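Local coordinates for separin (Saccharomyces cerevisiae, PDB 5U1T), which cleaves the cohesin subunit MCD1/SCC1 at the onset of anaphase as a caspase-like cysteine protease, and is held inactive by securin for most of the cell cycle, at residues L150-D160 / C189-Y200; L615-L623 / L866-S874. All coordinates share one frame; numbering follows the deposited sequence.

Overall arrangement
Separin illustrates how a long, mostly helical chain is built from local joints as well as distant ones. Interaction 1 comes first along the chain and joins helices 146-158 and 190-203, with the short helix 160-163 and helix 172-185 between them in sequence. Interaction 2 follows entirely after it and brings the turn between helices 602-617 and 621-633 against the start of helix 872-881, across a gap of more than 240 residues. Interactions 1 and 2 share no helix, and with centres 76 Å apart and nearest atoms about 57 Å apart they do not touch. Interaction 1 lies far out in the molecule, interaction 2 near its middle; both lie away from the predicted active-site cysteine.

Interaction 1 (L150-D160 / C189-Y200); sequences LPHILELFSHD and CKVLFGLKFLQY
Leu154 and Leu192, with CA atoms 8.1 Å apart, lie level with each other on two helix segments that run in roughly the same direction, their axes 30° apart and 11.4 Å at closest approach. Toward Leu150 and Cys189 the contact is apolar. The Phe193 ring receives Leu150 CD1 at its edge, while Leu154 CD2 reaches CE1 of Phe193 at 3.8 Å and Ile153 CG2 lies 3.9 Å from CZ of Phe193. The other branch of Leu154, CD1, rests 3.7 Å from Cys189 SG and also meets Leu192 CD1.

Toward Asp160 and Tyr200 it turns polar, though still buried. Lys196, bent at chi2 and chi3 (60° and 63°), brings NZ to a salt bridge with Asp160 OD2, although the modelled separation is too short to be taken literally. Tyr200 OH donates to the same oxygen from its anti side at 3.3 Å, and also lies at the edge of the Phe157 ring. Lys196 NZ also bonds Gln199 OE1 at 3.0 Å and, weakly, Phe157 O. Helix 172-185 packs against Ile153, Phe193 and Tyr200. Two near-parallel helices, with an intervening helix of the sequence packed against both, are consistent with the all-alpha, repeat-like packing of separase's helical domain.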
loop_
_atom_site.group_PDB
_atom_site.type_symbol
_atom_site.label_atom_id
_atom_site.label_comp_id
_atom_site.label_asym_id
_atom_site.label_seq_id
_atom_site.Cartn_x
_atom_site.Cartn_y
_atom_site.Cartn_z
ATOM N N LEU A 150 -31.588 -44.305 52.657
ATOM C CA LEU A 150 -32.537 -45.153 51.936
ATOM C C LEU A 150 -33.271 -44.464 50.774
ATOM O O LEU A 150 -33.243 -44.982 49.662
ATOM C CB LEU A 150 -33.553 -45.767 52.907
ATOM C CG LEU A 150 -34.692 -46.527 52.218
ATOM C CD1 LEU A 150 -34.161 -47.662 51.336
ATOM C CD2 LEU A 150 -35.658 -47.044 53.244
ATOM N N PRO A 151 -33.916 -43.302 51.010
ATOM C CA PRO A 151 -34.596 -42.674 49.864
ATOM C C PRO A 151 -33.647 -42.266 48.729
ATOM O O PRO A 151 -34.053 -42.238 47.569
ATOM C CB PRO A 151 -35.250 -41.438 50.477
ATOM C CG PRO A 151 -34.410 -41.135 51.673
ATOM C CD PRO A 151 -34.005 -42.467 52.220
ATOM N N HIS A 152 -32.397 -41.968 49.046
ATOM C CA HIS A 152 -31.449 -41.634 47.988
ATOM C C HIS A 152 -30.983 -42.866 47.227
ATOM O O HIS A 152 -30.745 -42.813 46.018
ATOM C CB HIS A 152 -30.252 -40.906 48.571
ATOM C CG HIS A 152 -30.633 -39.736 49.408
ATOM N ND1 HIS A 152 -31.555 -38.804 48.991
ATOM C CD2 HIS A 152 -30.222 -39.344 50.637
ATOM C CE1 HIS A 152 -31.699 -37.885 49.928
ATOM N NE2 HIS A 152 -30.901 -38.188 50.936
ATOM N N ILE A 153 -30.836 -43.974 47.938
ATOM C CA ILE A 153 -30.387 -45.194 47.307
ATOM C C ILE A 153 -31.511 -45.720 46.437
ATOM O O ILE A 153 -31.277 -46.213 45.332
ATOM C CB ILE A 153 -29.947 -46.215 48.344
ATOM C CG1 ILE A 153 -28.553 -45.840 48.831
ATOM C CG2 ILE A 153 -29.904 -47.599 47.756
ATOM C CD1 ILE A 153 -28.257 -46.354 50.184
ATOM N N LEU A 154 -32.739 -45.567 46.916
ATOM C CA LEU A 154 -33.888 -45.934 46.109
ATOM C C LEU A 154 -33.979 -45.034 44.873
ATOM O O LEU A 154 -34.118 -45.537 43.764
ATOM C CB LEU A 154 -35.171 -45.871 46.933
ATOM C CG LEU A 154 -35.283 -46.944 48.029
ATOM C CD1 LEU A 154 -36.598 -46.852 48.806
ATOM C CD2 LEU A 154 -35.087 -48.351 47.468
ATOM N N GLU A 155 -33.865 -43.716 45.059
ATOM C CA GLU A 155 -33.933 -42.745 43.946
ATOM C C GLU A 155 -32.897 -43.043 42.850
ATOM O O GLU A 155 -33.211 -43.057 41.654
ATOM C CB GLU A 155 -33.750 -41.313 44.482
ATOM C CG GLU A 155 -33.276 -40.285 43.449
ATOM C CD GLU A 155 -34.344 -39.887 42.426
ATOM O OE1 GLU A 155 -34.015 -39.103 41.497
ATOM O OE2 GLU A 155 -35.505 -40.348 42.546
ATOM N N LEU A 156 -31.669 -43.285 43.297
ATOM C CA LEU A 156 -30.587 -43.793 42.468
ATOM C C LEU A 156 -31.022 -44.958 41.596
ATOM O O LEU A 156 -31.000 -44.880 40.370
ATOM C CB LEU A 156 -29.426 -44.236 43.357
ATOM C CG LEU A 156 -28.284 -44.961 42.668
ATOM C CD1 LEU A 156 -27.621 -43.956 41.779
ATOM C CD2 LEU A 156 -27.308 -45.540 43.678
ATOM N N PHE A 157 -31.424 -46.044 42.243
ATOM C CA PHE A 157 -31.697 -47.272 41.527
ATOM C C PHE A 157 -33.027 -47.200 40.793
ATOM O O PHE A 157 -33.185 -47.831 39.753
ATOM C CB PHE A 157 -31.633 -48.454 42.481
ATOM C CG PHE A 157 -30.225 -48.942 42.736
ATOM C CD1 PHE A 157 -29.534 -49.657 41.759
ATOM C CD2 PHE A 157 -29.586 -48.686 43.933
ATOM C CE1 PHE A 157 -28.237 -50.113 41.984
ATOM C CE2 PHE A 157 -28.290 -49.140 44.156
ATOM C CZ PHE A 157 -27.618 -49.853 43.186
ATOM N N SER A 158 -33.957 -46.395 41.301
ATOM C CA SER A 158 -35.187 -46.092 40.562
ATOM C C SER A 158 -34.847 -45.618 39.151
ATOM O O SER A 158 -35.376 -46.132 38.177
ATOM C CB SER A 158 -36.029 -45.029 41.292
ATOM O OG SER A 158 -37.216 -44.695 40.578
ATOM N N HIS A 159 -33.945 -44.645 39.055
ATOM C CA HIS A 159 -33.498 -44.121 37.770
ATOM C C HIS A 159 -32.098 -44.602 37.418
ATOM O O HIS A 159 -31.268 -43.815 36.972
ATOM C CB HIS A 159 -33.519 -42.600 37.772
ATOM C CG HIS A 159 -34.873 -42.024 38.006
ATOM N ND1 HIS A 159 -35.268 -41.525 39.231
ATOM C CD2 HIS A 159 -35.932 -41.876 37.178
ATOM C CE1 HIS A 159 -36.510 -41.088 39.143
ATOM N NE2 HIS A 159 -36.937 -41.291 37.907
ATOM N N ASP A 160 -31.853 -45.896 37.620
ATOM C CA ASP A 160 -30.588 -46.539 37.269
ATOM C C ASP A 160 -30.159 -46.312 35.814
ATOM O O ASP A 160 -28.963 -46.262 35.525
ATOM C CB ASP A 160 -30.679 -48.042 37.538
ATOM C CG ASP A 160 -31.867 -48.686 36.852
ATOM O OD1 ASP A 160 -32.512 -48.026 36.006
ATOM O OD2 ASP A 160 -32.152 -49.858 37.156
ATOM N N CYS A 189 -38.138 -51.964 52.488
ATOM C CA CYS A 189 -38.137 -52.027 51.028
ATOM C C CYS A 189 -37.323 -53.179 50.462
ATOM O O CYS A 189 -36.785 -53.064 49.357
ATOM C CB CYS A 189 -37.610 -50.715 50.430
ATOM S SG CYS A 189 -38.578 -49.269 50.852
ATOM N N LYS A 190 -37.227 -54.274 51.209
ATOM C CA LYS A 190 -36.493 -55.457 50.763
ATOM C C LYS A 190 -36.999 -55.923 49.384
ATOM O O LYS A 190 -36.216 -56.325 48.516
ATOM C CB LYS A 190 -36.613 -56.580 51.807
ATOM C CG LYS A 190 -36.585 -56.074 53.252
ATOM C CD LYS A 190 -36.023 -57.102 54.229
ATOM C CE LYS A 190 -34.561 -57.393 53.947
ATOM N NZ LYS A 190 -33.923 -58.220 55.001
ATOM N N VAL A 191 -38.313 -55.836 49.185
ATOM C CA VAL A 191 -38.923 -56.124 47.891
ATOM C C VAL A 191 -38.293 -55.305 46.760
ATOM O O VAL A 191 -37.923 -55.857 45.723
ATOM C CB VAL A 191 -40.450 -55.863 47.923
ATOM C CG1 VAL A 191 -40.761 -54.619 48.724
ATOM C CG2 VAL A 191 -41.002 -55.729 46.513
ATOM N N LEU A 192 -38.166 -53.995 46.969
ATOM C CA LEU A 192 -37.610 -53.089 45.960
ATOM C C LEU A 192 -36.211 -53.498 45.529
ATOM O O LEU A 192 -35.906 -53.556 44.334
ATOM C CB LEU A 192 -37.592 -51.661 46.488
ATOM C CG LEU A 192 -38.981 -51.039 46.593
ATOM C CD1 LEU A 192 -38.891 -49.585 47.036
ATOM C CD2 LEU A 192 -39.693 -51.161 45.262
ATOM N N PHE A 193 -35.366 -53.788 46.511
ATOM C CA PHE A 193 -34.038 -54.307 46.234
ATOM C C PHE A 193 -34.104 -55.657 45.530
ATOM O O PHE A 193 -33.457 -55.840 44.489
ATOM C CB PHE A 193 -33.232 -54.408 47.521
ATOM C CG PHE A 193 -32.799 -53.077 48.056
ATOM C CD1 PHE A 193 -33.622 -52.355 48.909
ATOM C CD2 PHE A 193 -31.579 -52.529 47.691
ATOM C CE1 PHE A 193 -33.226 -51.110 49.394
ATOM C CE2 PHE A 193 -31.181 -51.288 48.179
ATOM C CZ PHE A 193 -32.007 -50.583 49.031
ATOM N N GLY A 194 -34.885 -56.591 46.089
ATOM C CA GLY A 194 -35.150 -57.868 45.443
ATOM C C GLY A 194 -35.490 -57.738 43.964
ATOM O O GLY A 194 -34.831 -58.328 43.113
ATOM N N LEU A 195 -36.513 -56.947 43.660
ATOM C CA LEU A 195 -36.926 -56.699 42.283
ATOM C C LEU A 195 -35.764 -56.238 41.403
ATOM O O LEU A 195 -35.580 -56.737 40.284
ATOM C CB LEU A 195 -38.048 -55.655 42.248
ATOM C CG LEU A 195 -39.444 -56.069 42.722
ATOM C CD1 LEU A 195 -40.272 -54.856 43.104
ATOM C CD2 LEU A 195 -40.151 -56.851 41.633
ATOM N N LYS A 196 -34.982 -55.280 41.906
ATOM C CA LYS A 196 -33.856 -54.738 41.154
ATOM C C LYS A 196 -32.771 -55.792 40.925
ATOM O O LYS A 196 -32.204 -55.874 39.831
ATOM C CB LYS A 196 -33.258 -53.527 41.876
ATOM C CG LYS A 196 -32.090 -52.868 41.127
ATOM C CD LYS A 196 -32.516 -52.386 39.761
ATOM C CE LYS A 196 -33.573 -51.304 39.847
ATOM N NZ LYS A 196 -33.933 -50.751 38.505
ATOM N N PHE A 197 -32.486 -56.580 41.964
ATOM C CA PHE A 197 -31.445 -57.607 41.921
ATOM C C PHE A 197 -31.761 -58.715 40.924
ATOM O O PHE A 197 -30.875 -59.181 40.197
ATOM C CB PHE A 197 -31.228 -58.212 43.311
ATOM C CG PHE A 197 -30.500 -59.533 43.296
ATOM C CD1 PHE A 197 -29.119 -59.579 43.197
ATOM C CD2 PHE A 197 -31.200 -60.731 43.393
ATOM C CE1 PHE A 197 -28.451 -60.797 43.183
ATOM C CE2 PHE A 197 -30.536 -61.939 43.380
ATOM C CZ PHE A 197 -29.162 -61.974 43.280
ATOM N N LEU A 198 -33.019 -59.154 40.909
ATOM C CA LEU A 198 -33.460 -60.143 39.925
ATOM C C LEU A 198 -33.320 -59.551 38.529
ATOM O O LEU A 198 -32.773 -60.192 37.626
ATOM C CB LEU A 198 -34.906 -60.594 40.182
ATOM C CG LEU A 198 -35.145 -61.346 41.495
ATOM C CD1 LEU A 198 -36.582 -61.853 41.611
ATOM C CD2 LEU A 198 -34.152 -62.488 41.650
ATOM N N GLN A 199 -33.805 -58.323 38.368
ATOM C CA GLN A 199 -33.713 -57.625 37.092
ATOM C C GLN A 199 -32.272 -57.587 36.582
ATOM O O GLN A 199 -32.019 -57.920 35.430
ATOM C CB GLN A 199 -34.273 -56.210 37.220
ATOM C CG GLN A 199 -34.020 -55.317 36.010
ATOM C CD GLN A 199 -34.038 -53.837 36.366
ATOM O OE1 GLN A 199 -34.566 -53.441 37.408
ATOM N NE2 GLN A 199 -33.449 -53.017 35.510
ATOM N N TYR A 200 -31.326 -57.219 37.444
ATOM C CA TYR A 200 -29.933 -57.063 37.011
ATOM C C TYR A 200 -29.344 -58.395 36.560
ATOM O O TYR A 200 -28.714 -58.480 35.502
ATOM C CB TYR A 200 -29.062 -56.452 38.121
ATOM C CG TYR A 200 -29.128 -54.936 38.217
ATOM C CD1 TYR A 200 -29.905 -54.197 37.335
ATOM C CD2 TYR A 200 -28.407 -54.246 39.190
ATOM C CE1 TYR A 200 -29.970 -52.816 37.425
ATOM C CE2 TYR A 200 -28.465 -52.869 39.285
ATOM C CZ TYR A 200 -29.249 -52.158 38.399
ATOM O OH TYR A 200 -29.316 -50.788 38.482
#

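Interaction 2 (L615-L623 / L866-S874); sequences LNFNNFDKL and LDAEADITS
Ala870 CB sits over the centre of the Phe620 ring, 3.6 Å from its centroid and only 7° off the ring normal, a CH-pi contact. Farther along the same ring, CZ of Phe620 touches Asp867 CB at 3.6 Å. Beside this contact the two backbones run close, Asp871 CA offering a CH...O contact to Asn619 O at 3.4 Å, while the Asn619 and Asp871 side chains lie alongside, pointing the same way, with amide and carboxylate planes 40° apart.

The contact joins two helix ends, a C-terminal and an N-terminal one. Asn619, at positive phi, is the C-prime residue of a Schellman motif closing helix 602-617, and Asp871 is the N-cap of helix 872-881. With CG anti to N (chi1 -172°), the Asp871 carboxylate turns toward its own helix: OD1 takes Ser874 N at 3.0 Å from above its plane and Thr873 OG1 on the syn lone pair, while OD2 takes Ser874 OG. Replacing Asp871 by alanine is likely to leave Ser874 N without its capping acceptor and the Thr873 and Ser874 hydroxyls with one partner fewer.

Ala870 is placed in turn by an Asx motif, its N bonding Asp867 OD1 at 2.9 Å. Beyond these, Arg834 bonds Ser874 OG and makes only a long, weak ion pair with Asp871, and Tyr895 OH is hydrogen-bonded to both Ala870 O and Lys622 N.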
loop_
_atom_site.group_PDB
_atom_site.type_symbol
_atom_site.label_atom_id
_atom_site.label_comp_id
_atom_site.label_asym_id
_atom_site.label_seq_id
_atom_site.Cartn_x
_atom_site.Cartn_y
_atom_site.Cartn_z
ATOM N N LEU A 615 5.642 -11.440 3.483
ATOM C CA LEU A 615 6.534 -11.927 2.447
ATOM C C LEU A 615 6.442 -11.014 1.214
ATOM O O LEU A 615 7.441 -10.526 0.683
ATOM C CB LEU A 615 6.196 -13.368 2.054
ATOM C CG LEU A 615 6.617 -14.504 2.982
ATOM C CD1 LEU A 615 6.126 -15.807 2.394
ATOM C CD2 LEU A 615 8.116 -14.547 3.215
ATOM N N ASN A 616 5.214 -10.794 0.775
ATOM C CA ASN A 616 4.926 -9.952 -0.360
ATOM C C ASN A 616 5.419 -8.510 -0.210
ATOM O O ASN A 616 5.970 -7.932 -1.135
ATOM C CB ASN A 616 3.429 -9.964 -0.593
ATOM C CG ASN A 616 2.997 -8.941 -1.585
ATOM O OD1 ASN A 616 2.946 -7.740 -1.285
ATOM N ND2 ASN A 616 2.648 -9.404 -2.776
ATOM N N PHE A 617 5.214 -7.925 0.955
ATOM C CA PHE A 617 5.659 -6.568 1.204
ATOM C C PHE A 617 7.188 -6.478 1.210
ATOM O O PHE A 617 7.745 -5.407 0.970
ATOM C CB PHE A 617 5.049 -6.084 2.518
ATOM C CG PHE A 617 5.601 -4.781 3.039
ATOM C CD1 PHE A 617 6.703 -4.767 3.896
ATOM C CD2 PHE A 617 4.977 -3.587 2.747
ATOM C CE1 PHE A 617 7.189 -3.584 4.413
ATOM C CE2 PHE A 617 5.456 -2.403 3.265
ATOM C CZ PHE A 617 6.578 -2.399 4.091
ATOM N N ASN A 618 7.867 -7.593 1.469
ATOM C CA ASN A 618 9.330 -7.599 1.456
ATOM C C ASN A 618 9.894 -8.234 0.196
ATOM O O ASN A 618 11.108 -8.425 0.079
ATOM C CB ASN A 618 9.886 -8.310 2.682
ATOM C CG ASN A 618 9.862 -7.434 3.906
ATOM O OD1 ASN A 618 9.177 -7.733 4.892
ATOM N ND2 ASN A 618 10.597 -6.329 3.855
ATOM N N ASN A 619 8.995 -8.532 -0.739
ATOM C CA ASN A 619 9.338 -9.093 -2.034
ATOM C C ASN A 619 10.127 -10.399 -1.868
ATOM O O ASN A 619 11.161 -10.598 -2.476
ATOM C CB ASN A 619 10.126 -8.072 -2.887
ATOM C CG ASN A 619 9.484 -6.669 -2.899
ATOM O OD1 ASN A 619 8.418 -6.457 -3.493
ATOM N ND2 ASN A 619 10.147 -5.706 -2.249
ATOM N N PHE A 620 9.635 -11.297 -1.028
ATOM C CA PHE A 620 10.270 -12.601 -0.868
ATOM C C PHE A 620 9.595 -13.534 -1.851
ATOM O O PHE A 620 9.162 -14.624 -1.477
ATOM C CB PHE A 620 10.124 -13.140 0.557
ATOM C CG PHE A 620 11.090 -12.565 1.551
ATOM C CD1 PHE A 620 11.590 -11.282 1.421
ATOM C CD2 PHE A 620 11.494 -13.316 2.642
ATOM C CE1 PHE A 620 12.475 -10.761 2.368
ATOM C CE2 PHE A 620 12.376 -12.794 3.582
ATOM C CZ PHE A 620 12.864 -11.517 3.442
ATOM N N ASP A 621 9.502 -13.100 -3.101
ATOM C CA ASP A 621 8.587 -13.689 -4.072
ATOM C C ASP A 621 8.759 -15.204 -4.295
ATOM O O ASP A 621 7.796 -15.895 -4.639
ATOM C CB ASP A 621 8.718 -12.939 -5.406
ATOM C CG ASP A 621 8.634 -11.413 -5.241
ATOM O OD1 ASP A 621 7.823 -10.930 -4.419
ATOM O OD2 ASP A 621 9.389 -10.684 -5.930
ATOM N N LYS A 622 9.970 -15.718 -4.100
ATOM C CA LYS A 622 10.242 -17.143 -4.263
ATOM C C LYS A 622 9.518 -17.947 -3.171
ATOM O O LYS A 622 8.762 -18.885 -3.453
ATOM C CB LYS A 622 11.748 -17.394 -4.205
ATOM C CG LYS A 622 12.206 -18.774 -4.619
ATOM C CD LYS A 622 13.720 -18.873 -4.499
ATOM C CE LYS A 622 14.369 -19.529 -5.720
ATOM N NZ LYS A 622 14.162 -21.028 -5.817
ATOM N N LEU A 623 9.772 -17.553 -1.925
ATOM C CA LEU A 623 9.105 -18.117 -0.758
ATOM C C LEU A 623 7.600 -17.953 -0.889
ATOM O O LEU A 623 6.848 -18.885 -0.637
ATOM C CB LEU A 623 9.612 -17.456 0.536
ATOM C CG LEU A 623 11.034 -17.885 0.916
ATOM C CD1 LEU A 623 11.556 -17.123 2.119
ATOM C CD2 LEU A 623 11.084 -19.374 1.153
ATOM N N LEU A 866 18.197 -5.913 4.643
ATOM C CA LEU A 866 17.359 -6.691 3.751
ATOM C C LEU A 866 17.932 -8.094 3.643
ATOM O O LEU A 866 19.098 -8.317 3.944
ATOM C CB LEU A 866 17.247 -6.008 2.375
ATOM C CG LEU A 866 16.556 -4.635 2.347
ATOM C CD1 LEU A 866 16.407 -4.085 0.937
ATOM C CD2 LEU A 866 15.191 -4.681 3.014
ATOM N N ASP A 867 17.096 -9.051 3.265
ATOM C CA ASP A 867 17.561 -10.406 3.039
ATOM C C ASP A 867 17.954 -10.518 1.548
ATOM O O ASP A 867 17.100 -10.731 0.685
ATOM C CB ASP A 867 16.473 -11.416 3.460
ATOM C CG ASP A 867 16.868 -12.879 3.217
ATOM O OD1 ASP A 867 17.593 -13.175 2.241
ATOM O OD2 ASP A 867 16.416 -13.761 3.990
ATOM N N ALA A 868 19.254 -10.387 1.276
ATOM C CA ALA A 868 19.760 -10.298 -0.087
ATOM C C ALA A 868 19.385 -11.510 -0.939
ATOM O O ALA A 868 19.069 -11.345 -2.131
ATOM C CB ALA A 868 21.273 -10.107 -0.084
ATOM N N GLU A 869 19.395 -12.707 -0.335
ATOM C CA GLU A 869 19.088 -13.939 -1.068
ATOM C C GLU A 869 17.594 -14.142 -1.302
ATOM O O GLU A 869 17.211 -14.854 -2.216
ATOM C CB GLU A 869 19.644 -15.171 -0.347
ATOM C CG GLU A 869 21.058 -15.004 0.193
ATOM C CD GLU A 869 22.010 -16.138 -0.227
ATOM O OE1 GLU A 869 22.170 -17.120 0.561
ATOM O OE2 GLU A 869 22.613 -16.031 -1.337
ATOM N N ALA A 870 16.744 -13.522 -0.494
ATOM C CA ALA A 870 15.304 -13.733 -0.636
ATOM C C ALA A 870 14.622 -12.728 -1.577
ATOM O O ALA A 870 13.688 -13.077 -2.311
ATOM C CB ALA A 870 14.637 -13.693 0.731
ATOM N N ASP A 871 15.088 -11.480 -1.534
ATOM C CA ASP A 871 14.560 -10.404 -2.379
ATOM C C ASP A 871 15.437 -10.103 -3.623
ATOM O O ASP A 871 16.322 -9.245 -3.576
ATOM C CB ASP A 871 14.401 -9.136 -1.547
ATOM C CG ASP A 871 13.678 -8.042 -2.289
ATOM O OD1 ASP A 871 13.369 -8.216 -3.490
ATOM O OD2 ASP A 871 13.422 -6.988 -1.664
ATOM N N ILE A 872 15.170 -10.788 -4.733
ATOM C CA ILE A 872 16.034 -10.659 -5.909
ATOM C C ILE A 872 15.870 -9.279 -6.561
ATOM O O ILE A 872 16.837 -8.715 -7.040
ATOM C CB ILE A 872 15.778 -11.780 -6.959
ATOM C CG1 ILE A 872 16.787 -11.679 -8.109
ATOM C CG2 ILE A 872 14.367 -11.729 -7.510
ATOM C CD1 ILE A 872 18.241 -11.588 -7.669
ATOM N N THR A 873 14.664 -8.723 -6.532
ATOM C CA THR A 873 14.432 -7.420 -7.122
ATOM C C THR A 873 15.128 -6.291 -6.327
ATOM O O THR A 873 15.581 -5.319 -6.933
ATOM C CB THR A 873 12.915 -7.128 -7.292
ATOM O OG1 THR A 873 12.252 -7.167 -6.033
ATOM C CG2 THR A 873 12.269 -8.152 -8.197
ATOM N N SER A 874 15.264 -6.405 -5.006
ATOM C CA SER A 874 16.090 -5.439 -4.280
ATOM C C SER A 874 17.585 -5.662 -4.497
ATOM O O SER A 874 18.367 -4.717 -4.424
ATOM C CB SER A 874 15.824 -5.474 -2.775
ATOM O OG SER A 874 14.631 -4.818 -2.432
#